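Local atomic coordinates of fucolectin-related protein (Streptococcus pneumoniae, PDB entry 2J22), a protein that probably binds fucose-containing blood group antigens through a small calcium-containing beta-sandwich module of a pneumococcal virulence factor. Residues Ala35-Lys40 against His46-His51; Thr50-Lys53 against Pro57-Trp60; Ile83-Asn88 against Ala133-Ser138; Ile91-Ser96 against Glu100-His105. One frame throughout, in Å; residues are numbered along the deposited sequence.

Contact 1 of 4, residues Ala35-Lys40 against His46-His51; sequences AVDGNK and HHSVTH. With CA (calcium ion), chain B.
Ser-48 meets Asp-37 at a calcium ion that both residues bind, and it buries more surface here than any other residue. Its OG lies 2.5 Å from the calcium, and its carbonyl O coordinates the same ion at 2.6 Å, so one residue of the 46-51 segment supplies two ligands. With OG anti to the backbone N (chi1 -153°), the hydroxyl turns toward the 35-40 segment. There Ser-48 OG lies only 2.4 Å from Asp-37 OD2, too short to be read as an ordinary hydrogen bond and best treated as doubtful, while Asp-37 OD1 goes to the metal. OD1 also accepts from Asn-39 N, reached from above the carboxylate plane: an Asx turn that bends the chain round the ion. Asn-39 then adds its backbone O, 2.4 Å from the calcium, and lays its CB against Ser-48 OG. These loops form the calcium site of a galactose-binding-domain-like beta-sandwich, completed by Leu-34 O, Ala-140 O and Glu-141 OE1, the last two from strand 139-146. Farther along, Ala-35 and Thr-50 pack methyl to methyl, with Ala-35 CB and Thr-50 CG2 a tight 3.5 Å apart. Thr-50 OG1 is turned to another partner, the backbone N of Leu-139.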
loop_
_atom_site.group_PDB
_atom_site.type_symbol
_atom_site.label_atom_id
_atom_site.label_comp_id
_atom_site.label_asym_id
_atom_site.label_seq_id
_atom_site.Cartn_x
_atom_site.Cartn_y
_atom_site.Cartn_z
ATOM N N ALA A 35 -3.552 4.819 -5.316
ATOM C CA ALA A 35 -3.337 3.361 -5.086
ATOM C C ALA A 35 -4.661 2.584 -4.891
ATOM O O ALA A 35 -4.652 1.372 -4.710
ATOM C CB ALA A 35 -2.345 3.072 -3.883
ATOM N N VAL A 36 -5.811 3.259 -4.930
ATOM C CA VAL A 36 -7.084 2.543 -4.787
ATOM C C VAL A 36 -8.118 2.976 -5.844
ATOM O O VAL A 36 -9.324 2.829 -5.665
ATOM C CB VAL A 36 -7.661 2.655 -3.344
ATOM C CG1 VAL A 36 -6.684 2.136 -2.293
ATOM C CG2 VAL A 36 -8.049 4.153 -2.996
ATOM N N ASP A 37 -7.639 3.448 -6.970
ATOM C CA ASP A 37 -8.498 3.862 -8.080
ATOM C C ASP A 37 -8.944 2.778 -9.028
ATOM O O ASP A 37 -9.675 3.079 -10.017
ATOM C CB ASP A 37 -7.863 5.017 -8.857
ATOM C CG ASP A 37 -6.619 4.633 -9.633
ATOM O OD1 ASP A 37 -6.132 3.515 -9.516
ATOM O OD2 ASP A 37 -6.015 5.445 -10.369
ATOM N N GLY A 38 -8.522 1.545 -8.736
ATOM C CA GLY A 38 -8.792 0.381 -9.556
ATOM C C GLY A 38 -7.936 0.228 -10.813
ATOM O O GLY A 38 -8.313 -0.513 -11.694
ATOM N N ASN A 39 -6.824 0.939 -10.925
ATOM C CA ASN A 39 -6.007 0.898 -12.139
ATOM C C ASN A 39 -4.639 0.468 -11.689
ATOM O O ASN A 39 -3.981 1.155 -10.915
ATOM C CB ASN A 39 -5.984 2.280 -12.843
ATOM C CG ASN A 39 -5.100 2.339 -14.136
ATOM O OD1 ASN A 39 -4.422 1.389 -14.509
ATOM N ND2 ASN A 39 -5.107 3.505 -14.787
ATOM N N LYS A 40 -4.227 -0.707 -12.135
ATOM C CA LYS A 40 -2.945 -1.236 -11.747
ATOM C C LYS A 40 -1.759 -0.813 -12.617
ATOM O O LYS A 40 -0.623 -1.296 -12.385
ATOM C CB LYS A 40 -3.001 -2.770 -11.789
ATOM C CG LYS A 40 -3.812 -3.335 -10.626
ATOM C CD LYS A 40 -4.131 -4.816 -10.912
ATOM C CE LYS A 40 -5.439 -4.992 -11.662
ATOM N NZ LYS A 40 -5.555 -6.404 -12.151
ATOM N N HIS A 46 0.841 7.476 -16.667
ATOM C CA HIS A 46 -0.546 7.060 -16.762
ATOM C C HIS A 46 -1.375 7.504 -15.549
ATOM O O HIS A 46 -2.564 7.199 -15.458
ATOM C CB HIS A 46 -0.682 5.578 -17.094
ATOM C CG HIS A 46 -0.539 5.304 -18.570
ATOM N ND1 HIS A 46 0.680 5.278 -19.214
ATOM C CD2 HIS A 46 -1.474 5.114 -19.529
ATOM C CE1 HIS A 46 0.496 5.045 -20.499
ATOM N NE2 HIS A 46 -0.808 4.956 -20.720
ATOM N N HIS A 47 -0.707 8.196 -14.626
ATOM C CA HIS A 47 -1.361 8.930 -13.549
ATOM C C HIS A 47 -2.099 8.024 -12.568
ATOM O O HIS A 47 -3.067 8.430 -11.930
ATOM C CB HIS A 47 -2.216 10.094 -14.126
ATOM C CG HIS A 47 -1.408 11.167 -14.816
ATOM N ND1 HIS A 47 -1.914 11.948 -15.828
ATOM C CD2 HIS A 47 -0.118 11.566 -14.648
ATOM C CE1 HIS A 47 -0.974 12.774 -16.263
ATOM N NE2 HIS A 47 0.123 12.567 -15.557
ATOM N N SER A 48 -1.588 6.804 -12.379
ATOM C CA SER A 48 -2.216 5.925 -11.396
ATOM C C SER A 48 -1.260 5.383 -10.339
ATOM O O SER A 48 -1.528 4.374 -9.695
ATOM C CB SER A 48 -3.029 4.813 -12.108
ATOM O OG SER A 48 -4.086 4.362 -11.269
ATOM N N VAL A 49 -0.177 6.123 -10.100
ATOM C CA VAL A 49 0.821 5.789 -9.130
ATOM C C VAL A 49 1.041 6.920 -8.107
ATOM O O VAL A 49 1.189 8.138 -8.490
ATOM C CB VAL A 49 2.155 5.361 -9.873
ATOM C CG1 VAL A 49 3.248 4.844 -8.896
ATOM C CG2 VAL A 49 1.841 4.349 -10.899
ATOM N N THR A 50 1.028 6.524 -6.806
ATOM C CA THR A 50 1.253 7.459 -5.698
ATOM C C THR A 50 2.764 7.875 -5.706
ATOM O O THR A 50 3.624 7.228 -6.348
ATOM C CB THR A 50 0.894 6.808 -4.302
ATOM O OG1 THR A 50 1.908 5.865 -3.961
ATOM C CG2 THR A 50 -0.488 5.979 -4.294
ATOM N N HIS A 51 3.090 8.916 -4.962
ATOM C CA HIS A 51 4.449 9.461 -4.842
ATOM C C HIS A 51 4.552 10.333 -3.612
ATOM O O HIS A 51 3.799 11.331 -3.497
ATOM C CB HIS A 51 4.847 10.270 -6.097
ATOM C CG HIS A 51 6.330 10.259 -6.378
ATOM N ND1 HIS A 51 7.283 10.500 -5.414
ATOM C CD2 HIS A 51 7.009 10.021 -7.522
ATOM C CE1 HIS A 51 8.490 10.438 -5.958
ATOM N NE2 HIS A 51 8.351 10.133 -7.237
HETATM CA CA CA B . -3.641 2.842 -9.321
#

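Contact 2 of 4, residues Thr50-Lys53 against Pro57-Trp60; sequences THTK and PSWW
This is a buried contact between two arms of a loop that doubles back, bringing residues 50-53 alongside the start of strand 59-64 in the sandwich; the touching parts run at 151° to each other. Thr-52 and Ser-58 face one another at its middle, with Thr-52 OG1 3.1 Å from Ser-58 OG and nearly as close to Ser-58 CB. Each hydroxyl has firm partners. Thr-52 OG1 donates to Lys-53 O over 2.9 Å, in the carbonyl plane and on a lone pair, and it is also hydrogen-bonded to Leu-137 N. Ser-58 OG bonds to Ile-135 O and Asp-55 N, so the two side chains that meet here both tie into the 133-138 loop. Within this galactose-binding-domain-like beta-sandwich, the 50-53 segment, the first residues of strand 59-64 and the loop leading into strand 139-146 thus meet one another. The methyl of Thr-52 leans on the backbone, CG2 to Trp-59 O 3.9 Å. At the far end Thr-50 CG2 approaches the pyrrole part of the Trp-60 indole, 4.0 Å from Trp-60 NE1, the two side chains crossing at about a right angle. Trp-60 has CG anti to its own N (chi1 169°), which swings the indole toward Thr-50, and NE1 is hydrogen-bonded to Ser-32 O. Turned away from the 57-60 segment, His-51 ND1 donates to Thr-52 O, with the acceptor close to the imidazole plane.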
loop_
_atom_site.group_PDB
_atom_site.type_symbol
_atom_site.label_atom_id
_atom_site.label_comp_id
_atom_site.label_asym_id
_atom_site.label_seq_id
_atom_site.Cartn_x
_atom_site.Cartn_y
_atom_site.Cartn_z
ATOM N N THR A 50 1.028 6.524 -6.806
ATOM C CA THR A 50 1.253 7.459 -5.698
ATOM C C THR A 50 2.764 7.875 -5.706
ATOM O O THR A 50 3.624 7.228 -6.348
ATOM C CB THR A 50 0.894 6.808 -4.302
ATOM O OG1 THR A 50 1.908 5.865 -3.961
ATOM C CG2 THR A 50 -0.488 5.979 -4.294
ATOM N N HIS A 51 3.090 8.916 -4.962
ATOM C CA HIS A 51 4.449 9.461 -4.842
ATOM C C HIS A 51 4.552 10.333 -3.612
ATOM O O HIS A 51 3.799 11.331 -3.497
ATOM C CB HIS A 51 4.847 10.270 -6.097
ATOM C CG HIS A 51 6.330 10.259 -6.378
ATOM N ND1 HIS A 51 7.283 10.500 -5.414
ATOM C CD2 HIS A 51 7.009 10.021 -7.522
ATOM C CE1 HIS A 51 8.490 10.438 -5.958
ATOM N NE2 HIS A 51 8.351 10.133 -7.237
ATOM N N THR A 52 5.365 9.931 -2.645
ATOM C CA THR A 52 5.684 10.823 -1.529
ATOM C C THR A 52 6.879 11.690 -1.869
ATOM O O THR A 52 7.614 11.433 -2.842
ATOM C CB THR A 52 5.902 10.035 -0.184
ATOM O OG1 THR A 52 7.114 9.278 -0.293
ATOM C CG2 THR A 52 4.793 8.896 0.029
ATOM N N LYS A 53 7.097 12.728 -1.059
ATOM C CA LYS A 53 8.396 13.345 -0.954
ATOM C C LYS A 53 9.446 12.405 -0.378
ATOM O O LYS A 53 9.149 11.277 -0.001
ATOM C CB LYS A 53 8.318 14.598 -0.121
ATOM C CG LYS A 53 7.552 15.706 -0.871
ATOM C CD LYS A 53 7.163 16.817 0.084
ATOM C CE LYS A 53 7.026 18.157 -0.589
ATOM N NZ LYS A 53 5.890 18.183 -1.536
ATOM N N PRO A 57 10.372 8.158 7.892
ATOM C CA PRO A 57 10.197 7.490 6.598
ATOM C C PRO A 57 9.048 7.998 5.738
ATOM O O PRO A 57 8.108 8.639 6.217
ATOM C CB PRO A 57 9.828 6.050 7.038
ATOM C CG PRO A 57 9.061 6.256 8.323
ATOM C CD PRO A 57 9.661 7.449 8.992
ATOM N N SER A 58 9.073 7.612 4.464
ATOM C CA SER A 58 7.876 7.605 3.636
ATOM C C SER A 58 6.923 6.457 3.972
ATOM O O SER A 58 7.348 5.316 4.160
ATOM C CB SER A 58 8.230 7.547 2.134
ATOM O OG SER A 58 9.205 8.534 1.802
ATOM N N TRP A 59 5.615 6.754 4.013
ATOM C CA TRP A 59 4.640 5.725 4.272
ATOM C C TRP A 59 3.312 6.102 3.577
ATOM O O TRP A 59 3.112 7.224 3.163
ATOM C CB TRP A 59 4.465 5.493 5.806
ATOM C CG TRP A 59 4.092 6.786 6.562
ATOM C CD1 TRP A 59 4.929 7.579 7.270
ATOM C CD2 TRP A 59 2.794 7.378 6.668
ATOM N NE1 TRP A 59 4.245 8.655 7.795
ATOM C CE2 TRP A 59 2.928 8.556 7.435
ATOM C CE3 TRP A 59 1.513 7.037 6.179
ATOM C CZ2 TRP A 59 1.845 9.415 7.703
ATOM C CZ3 TRP A 59 0.432 7.873 6.439
ATOM C CH2 TRP A 59 0.605 9.057 7.221
ATOM N N TRP A 60 2.429 5.128 3.495
ATOM C CA TRP A 60 1.092 5.268 2.935
ATOM C C TRP A 60 0.120 4.393 3.731
ATOM O O TRP A 60 0.471 3.311 4.235
ATOM C CB TRP A 60 1.122 4.884 1.435
ATOM C CG TRP A 60 -0.204 4.722 0.741
ATOM C CD1 TRP A 60 -0.702 5.534 -0.225
ATOM C CD2 TRP A 60 -1.086 3.606 0.826
ATOM N NE1 TRP A 60 -1.870 5.014 -0.706
ATOM C CE2 TRP A 60 -2.115 3.822 -0.100
ATOM C CE3 TRP A 60 -1.083 2.401 1.569
ATOM C CZ2 TRP A 60 -3.208 2.959 -0.242
ATOM C CZ3 TRP A 60 -2.142 1.503 1.405
ATOM C CH2 TRP A 60 -3.206 1.800 0.513
#

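Contact 3 of 4, residues Ile83-Asn88 against Ala133-Ser138; sequences IQRLSN and AGIPLS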
loop_
_atom_site.group_PDB
_atom_site.type_symbol
_atom_site.label_atom_id
_atom_site.label_comp_id
_atom_site.label_asym_id
_atom_site.label_seq_id
_atom_site.Cartn_x
_atom_site.Cartn_y
_atom_site.Cartn_z
ATOM N N ILE A 83 12.071 1.448 -9.706
ATOM C CA ILE A 83 11.229 0.372 -9.152
ATOM C C ILE A 83 11.820 -0.167 -7.836
ATOM O O ILE A 83 11.101 -0.752 -7.004
ATOM C CB ILE A 83 10.980 -0.782 -10.161
ATOM C CG1 ILE A 83 12.259 -1.611 -10.364
ATOM C CG2 ILE A 83 10.387 -0.281 -11.494
ATOM C CD1 ILE A 83 12.022 -2.844 -11.184
ATOM N N GLN A 84 13.137 0.078 -7.665
ATOM C CA GLN A 84 13.888 -0.401 -6.505
ATOM C C GLN A 84 13.441 0.265 -5.234
ATOM O O GLN A 84 13.784 -0.180 -4.164
ATOM C CB GLN A 84 15.420 -0.155 -6.688
ATOM C CG GLN A 84 15.922 1.262 -6.317
ATOM C CD GLN A 84 15.610 2.255 -7.387
ATOM O OE1 GLN A 84 15.244 1.866 -8.493
ATOM N NE2 GLN A 84 15.714 3.532 -7.075
ATOM N N ARG A 85 12.745 1.398 -5.348
ATOM C CA ARG A 85 12.394 2.093 -4.129
ATOM C C ARG A 85 11.444 1.270 -3.244
ATOM O O ARG A 85 11.421 1.486 -2.056
ATOM C CB ARG A 85 11.738 3.416 -4.471
ATOM C CG ARG A 85 12.683 4.434 -5.036
ATOM C CD ARG A 85 12.006 5.739 -5.398
ATOM N NE ARG A 85 12.968 6.768 -5.831
ATOM C CZ ARG A 85 12.672 7.847 -6.548
ATOM N NH1 ARG A 85 11.443 8.066 -6.984
ATOM N NH2 ARG A 85 13.630 8.705 -6.881
ATOM N N LEU A 86 10.644 0.371 -3.834
ATOM C CA LEU A 86 9.682 -0.436 -3.040
ATOM C C LEU A 86 10.456 -1.670 -2.585
ATOM O O LEU A 86 10.364 -2.767 -3.195
ATOM C CB LEU A 86 8.429 -0.853 -3.824
ATOM C CG LEU A 86 7.324 -1.574 -3.013
ATOM C CD1 LEU A 86 6.852 -0.785 -1.756
ATOM C CD2 LEU A 86 6.101 -1.921 -3.856
ATOM N N SER A 87 11.238 -1.487 -1.538
ATOM C CA SER A 87 12.082 -2.585 -1.031
ATOM C C SER A 87 12.368 -2.268 0.428
ATOM O O SER A 87 12.225 -1.116 0.835
ATOM C CB SER A 87 13.398 -2.628 -1.799
ATOM O OG SER A 87 14.193 -1.480 -1.522
ATOM N N ASN A 88 12.781 -3.265 1.212
ATOM C CA ASN A 88 13.100 -3.066 2.644
ATOM C C ASN A 88 11.994 -2.314 3.328
ATOM O O ASN A 88 12.213 -1.195 3.836
ATOM C CB ASN A 88 14.447 -2.317 2.802
ATOM C CG ASN A 88 14.859 -2.106 4.278
ATOM O OD1 ASN A 88 14.388 -2.817 5.189
ATOM N ND2 ASN A 88 15.723 -1.117 4.521
ATOM N N ALA A 133 15.138 5.609 5.281
ATOM C CA ALA A 133 14.791 7.025 5.253
ATOM C C ALA A 133 15.322 7.690 3.958
ATOM O O ALA A 133 16.407 7.338 3.445
ATOM C CB ALA A 133 15.406 7.750 6.474
ATOM N N GLY A 134 14.554 8.645 3.466
ATOM C CA GLY A 134 14.985 9.500 2.356
ATOM C C GLY A 134 14.446 9.016 1.038
ATOM O O GLY A 134 14.711 9.644 0.008
ATOM N N ILE A 135 13.733 7.891 1.051
ATOM C CA ILE A 135 13.295 7.260 -0.189
ATOM C C ILE A 135 11.809 7.550 -0.327
ATOM O O ILE A 135 11.065 7.426 0.637
ATOM C CB ILE A 135 13.570 5.723 -0.216
ATOM C CG1 ILE A 135 15.018 5.358 0.241
ATOM C CG2 ILE A 135 13.151 5.123 -1.571
ATOM C CD1 ILE A 135 16.151 5.748 -0.739
ATOM N N PRO A 136 11.398 7.973 -1.526
ATOM C CA PRO A 136 9.993 8.211 -1.800
ATOM C C PRO A 136 9.262 6.882 -1.924
ATOM O O PRO A 136 9.813 5.867 -2.434
ATOM C CB PRO A 136 9.992 8.958 -3.158
ATOM C CG PRO A 136 11.412 9.388 -3.384
ATOM C CD PRO A 136 12.231 8.261 -2.688
ATOM N N LEU A 137 8.040 6.866 -1.403
ATOM C CA LEU A 137 7.157 5.666 -1.587
ATOM C C LEU A 137 6.212 5.901 -2.756
ATOM O O LEU A 137 5.503 6.923 -2.818
ATOM C CB LEU A 137 6.459 5.271 -0.285
ATOM C CG LEU A 137 5.388 4.167 -0.358
ATOM C CD1 LEU A 137 6.127 2.814 -0.617
ATOM C CD2 LEU A 137 4.703 4.041 0.972
ATOM N N SER A 138 6.220 4.983 -3.697
ATOM C CA SER A 138 5.309 5.035 -4.837
ATOM C C SER A 138 4.653 3.652 -5.009
ATOM O O SER A 138 5.349 2.615 -5.114
ATOM C CB SER A 138 6.030 5.435 -6.139
ATOM O OG SER A 138 6.404 6.810 -6.191
HETATM O O HOH W 1 8.974 6.466 -7.253
#
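Apolar packing carries most of this contact, and Arg-85 takes the largest part in it through its aliphatic chain. The CB and CG of Arg-85 rest on the CG2 methyl of Ile-135, with Arg-85 CG to Ile-135 CG2 at 3.6 Å. From CG to NE the arginine runs fully extended (chi2 179°, chi3 175°), which carries it past Ile-135 and over the ring of Pro-136. A second apolar pair lies deeper, where Leu-86 CD1 meets Leu-137 CD1 at 3.8 Å, methyl against methyl. Leu-86 also touches Ile-75 and Leu-137 touches Leu-130, so this pair reaches strands from both sheets of the sandwich.

The flat end of the arginine makes the next kind of contact. Pro-136 CG sits over the centre of one guanidinium face, 3.7 Å above its plane, and Pro-136 CD lies 3.6 Å from Arg-85 NE. In this galactose-binding-domain-like fold both segments are loops, one leading from strand 67-77 to strand 89-94 and the other from strand 125-130 to strand 139-146.

Polar links across the contact run through water. In the guanidinium plane, at its edge, a water accepts from Arg-85 NH1 at 3.0 Å and donates to Ser-138 OG at 2.8 Å; that hydroxyl is also hydrogen-bonded to Thr-50 O. Arg-85 NH2 has a long, weak ion pair with Glu-82. Within the 83-88 segment, Ser-87 OG donates to Gln-84 O, and Leu-86 centres an inverse gamma turn just after the 3-10 turn 83-85.

Contact 4 of 4, residues Ile91-Ser96 against Glu100-His105; sequences IIIYDS and EVFTQH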
loop_
_atom_site.group_PDB
_atom_site.type_symbol
_atom_site.label_atom_id
_atom_site.label_comp_id
_atom_site.label_asym_id
_atom_site.label_seq_id
_atom_site.Cartn_x
_atom_site.Cartn_y
_atom_site.Cartn_z
ATOM N N ILE A 91 4.812 -3.882 6.099
ATOM C CA ILE A 91 3.347 -3.849 6.004
ATOM C C ILE A 91 2.866 -4.023 7.437
ATOM O O ILE A 91 3.234 -5.017 8.083
ATOM C CB ILE A 91 2.841 -5.032 5.125
ATOM C CG1 ILE A 91 3.443 -4.952 3.720
ATOM C CG2 ILE A 91 1.288 -5.139 5.154
ATOM C CD1 ILE A 91 3.132 -6.117 2.813
ATOM N N ILE A 92 2.043 -3.079 7.917
ATOM C CA ILE A 92 1.549 -3.090 9.273
ATOM C C ILE A 92 0.039 -3.004 9.241
ATOM O O ILE A 92 -0.506 -2.088 8.629
ATOM C CB ILE A 92 2.080 -1.863 10.106
ATOM C CG1 ILE A 92 3.561 -1.552 9.811
ATOM C CG2 ILE A 92 1.939 -2.193 11.579
ATOM C CD1 ILE A 92 4.020 -0.137 10.162
ATOM N N ILE A 93 -0.632 -3.920 9.919
ATOM C CA ILE A 93 -2.125 -3.913 9.994
ATOM C C ILE A 93 -2.545 -3.602 11.404
ATOM O O ILE A 93 -1.990 -4.135 12.351
ATOM C CB ILE A 93 -2.707 -5.268 9.457
ATOM C CG1 ILE A 93 -2.041 -5.603 8.084
ATOM C CG2 ILE A 93 -4.285 -5.254 9.440
ATOM C CD1 ILE A 93 -2.818 -6.517 7.142
ATOM N N TYR A 94 -3.529 -2.702 11.560
ATOM C CA TYR A 94 -3.965 -2.280 12.884
ATOM C C TYR A 94 -5.438 -2.613 13.110
ATOM O O TYR A 94 -6.196 -2.696 12.132
ATOM C CB TYR A 94 -3.795 -0.769 13.053
ATOM C CG TYR A 94 -2.462 -0.194 12.653
ATOM C CD1 TYR A 94 -1.449 0.052 13.625
ATOM C CD2 TYR A 94 -2.194 0.160 11.304
ATOM C CE1 TYR A 94 -0.188 0.587 13.249
ATOM C CE2 TYR A 94 -0.957 0.722 10.938
ATOM C CZ TYR A 94 0.040 0.908 11.912
ATOM O OH TYR A 94 1.230 1.490 11.525
ATOM N N ASP A 95 -5.856 -2.762 14.380
ATOM C CA ASP A 95 -7.275 -2.989 14.656
ATOM C C ASP A 95 -7.995 -1.660 14.666
ATOM O O ASP A 95 -7.339 -0.638 14.396
ATOM C CB ASP A 95 -7.521 -3.726 15.972
ATOM C CG ASP A 95 -6.926 -3.039 17.169
ATOM O OD1 ASP A 95 -6.854 -1.789 17.217
ATOM O OD2 ASP A 95 -6.485 -3.694 18.132
ATOM N N SER A 96 -9.310 -1.656 14.965
ATOM C CA SER A 96 -10.146 -0.417 14.956
ATOM C C SER A 96 -9.731 0.578 16.015
ATOM O O SER A 96 -10.222 1.727 16.000
ATOM C CB SER A 96 -11.637 -0.727 15.163
ATOM O OG SER A 96 -11.825 -1.404 16.395
ATOM N N GLU A 100 -1.399 -2.201 16.543
ATOM C CA GLU A 100 -0.895 -3.183 15.599
ATOM C C GLU A 100 -1.442 -4.595 15.851
ATOM O O GLU A 100 -1.383 -5.128 16.984
ATOM C CB GLU A 100 0.632 -3.169 15.652
ATOM C CG GLU A 100 1.272 -3.983 14.568
ATOM C CD GLU A 100 2.306 -4.928 15.118
ATOM O OE1 GLU A 100 3.517 -4.565 15.105
ATOM O OE2 GLU A 100 1.901 -5.999 15.593
ATOM N N VAL A 101 -1.957 -5.228 14.803
ATOM C CA VAL A 101 -2.369 -6.625 14.927
ATOM C C VAL A 101 -1.540 -7.582 14.089
ATOM O O VAL A 101 -1.730 -8.785 14.211
ATOM C CB VAL A 101 -3.890 -6.846 14.622
ATOM C CG1 VAL A 101 -4.723 -6.066 15.638
ATOM C CG2 VAL A 101 -4.238 -6.442 13.158
ATOM N N PHE A 102 -0.641 -7.066 13.233
ATOM C CA PHE A 102 0.145 -7.903 12.293
ATOM C C PHE A 102 1.237 -7.055 11.631
ATOM O O PHE A 102 0.979 -5.948 11.186
ATOM C CB PHE A 102 -0.769 -8.515 11.209
ATOM C CG PHE A 102 -0.033 -9.146 10.003
ATOM C CD1 PHE A 102 0.410 -10.476 10.041
ATOM C CD2 PHE A 102 0.165 -8.425 8.820
ATOM C CE1 PHE A 102 1.060 -11.077 8.918
ATOM C CE2 PHE A 102 0.843 -9.011 7.687
ATOM C CZ PHE A 102 1.283 -10.343 7.748
ATOM N N THR A 103 2.455 -7.557 11.561
ATOM C CA THR A 103 3.505 -6.845 10.828
ATOM C C THR A 103 4.261 -7.800 9.945
ATOM O O THR A 103 4.560 -8.895 10.373
ATOM C CB THR A 103 4.484 -6.193 11.802
ATOM O OG1 THR A 103 3.757 -5.251 12.585
ATOM C CG2 THR A 103 5.469 -5.321 11.056
ATOM N N GLN A 104 4.572 -7.393 8.716
ATOM C CA GLN A 104 5.451 -8.199 7.873
ATOM C C GLN A 104 6.512 -7.366 7.148
ATOM O O GLN A 104 6.219 -6.322 6.527
ATOM C CB GLN A 104 4.639 -9.040 6.892
ATOM C CG GLN A 104 5.305 -9.338 5.601
ATOM C CD GLN A 104 5.622 -10.794 5.389
ATOM O OE1 GLN A 104 4.976 -11.461 4.565
ATOM N NE2 GLN A 104 6.636 -11.298 6.103
ATOM N N HIS A 105 7.746 -7.844 7.204
ATOM C CA HIS A 105 8.831 -7.124 6.592
ATOM C C HIS A 105 9.098 -7.669 5.215
ATOM O O HIS A 105 9.140 -8.890 5.043
ATOM C CB HIS A 105 10.112 -7.240 7.390
ATOM C CG HIS A 105 11.178 -6.365 6.840
ATOM N ND1 HIS A 105 11.234 -5.028 7.128
ATOM C CD2 HIS A 105 12.130 -6.591 5.911
ATOM C CE1 HIS A 105 12.247 -4.483 6.474
ATOM N NE2 HIS A 105 12.798 -5.410 5.719
HETATM O O HOH W 2 -3.938 -4.869 19.040
#
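Strands 89-94 and 100-108 form a beta hairpin at one edge of a five-stranded antiparallel sheet, 100-108 being its outermost strand, and a classic beta bulge interrupts their pairing. Ile-91 and Gln-104 are a hydrogen-bonded pair, with Ile-91 N to Gln-104 O and Gln-104 N to Ile-91 O both 2.8 Å. Ile-93 N then donates to Phe-102 O almost straight, at 174°. At the bulge Val-101 and Phe-102 both face Ile-93, whose carbonyl O accepts strongly from Val-101 N at 2.7 Å and only weakly from Phe-102 N at 3.3 Å.

On the face turned to the other sheet, Ile-93 lies against Phe-102. Its CG1 comes to the edge of the phenyl ring, near the ring plane and 3.7 Å from Phe-102 CD2, while its CG2 meets the CG2 methyl of Val-101. Both Ile-93 and Phe-102 also touch Leu-118 of strand 113-118. Ile-91, Ile-93 and Phe-102 make this face mainly apolar, with Gln-104 among them. The opposite face carries Ile-92 and Thr-103, a non-hydrogen-bonded pair lying side by side. Ile-92 CG2 is 3.5 Å from Glu-100 CG, and the bend of the Glu-100 chain at chi2 (-130°) brings its carboxylate back over Thr-103, whose OG1 donates to Glu-100 OE1 from above the carboxylate plane. Near the turn Val-101 CG1 packs on Asp-95 CB, and a water donates to both Asp-95 OD2 and Glu-100 O, while Asp-95 OD1 accepts from Asn-97 N.

Sharing one carbonyl between two N-H groups lets the outer strand hold an extra residue without giving up its pairing.

Contacts 1 and 2 follow one another along the chain and share Thr-50 and His-51, their centres about 14 Å apart; Ala-35 and Val-36 of contact 1 pack on Trp-60 of contact 2. Contact 3 lies closest to contact 2, at about 8 Å between centres, and its 133-138 loop is hydrogen-bonded to Thr-52 and Ser-58 of contact 2. His-51 lies against Pro-136 and Ser-138, joining the calcium loop to contact 3 as well. Contact 4 is nested in the chain between the two segments of contact 3 and sits about 23 Å from contact 1 between centres, across the chain's centre. Contacts 2 and 4 reach the same five-stranded sheet, and contact 2 links it to the calcium loops of contact 1.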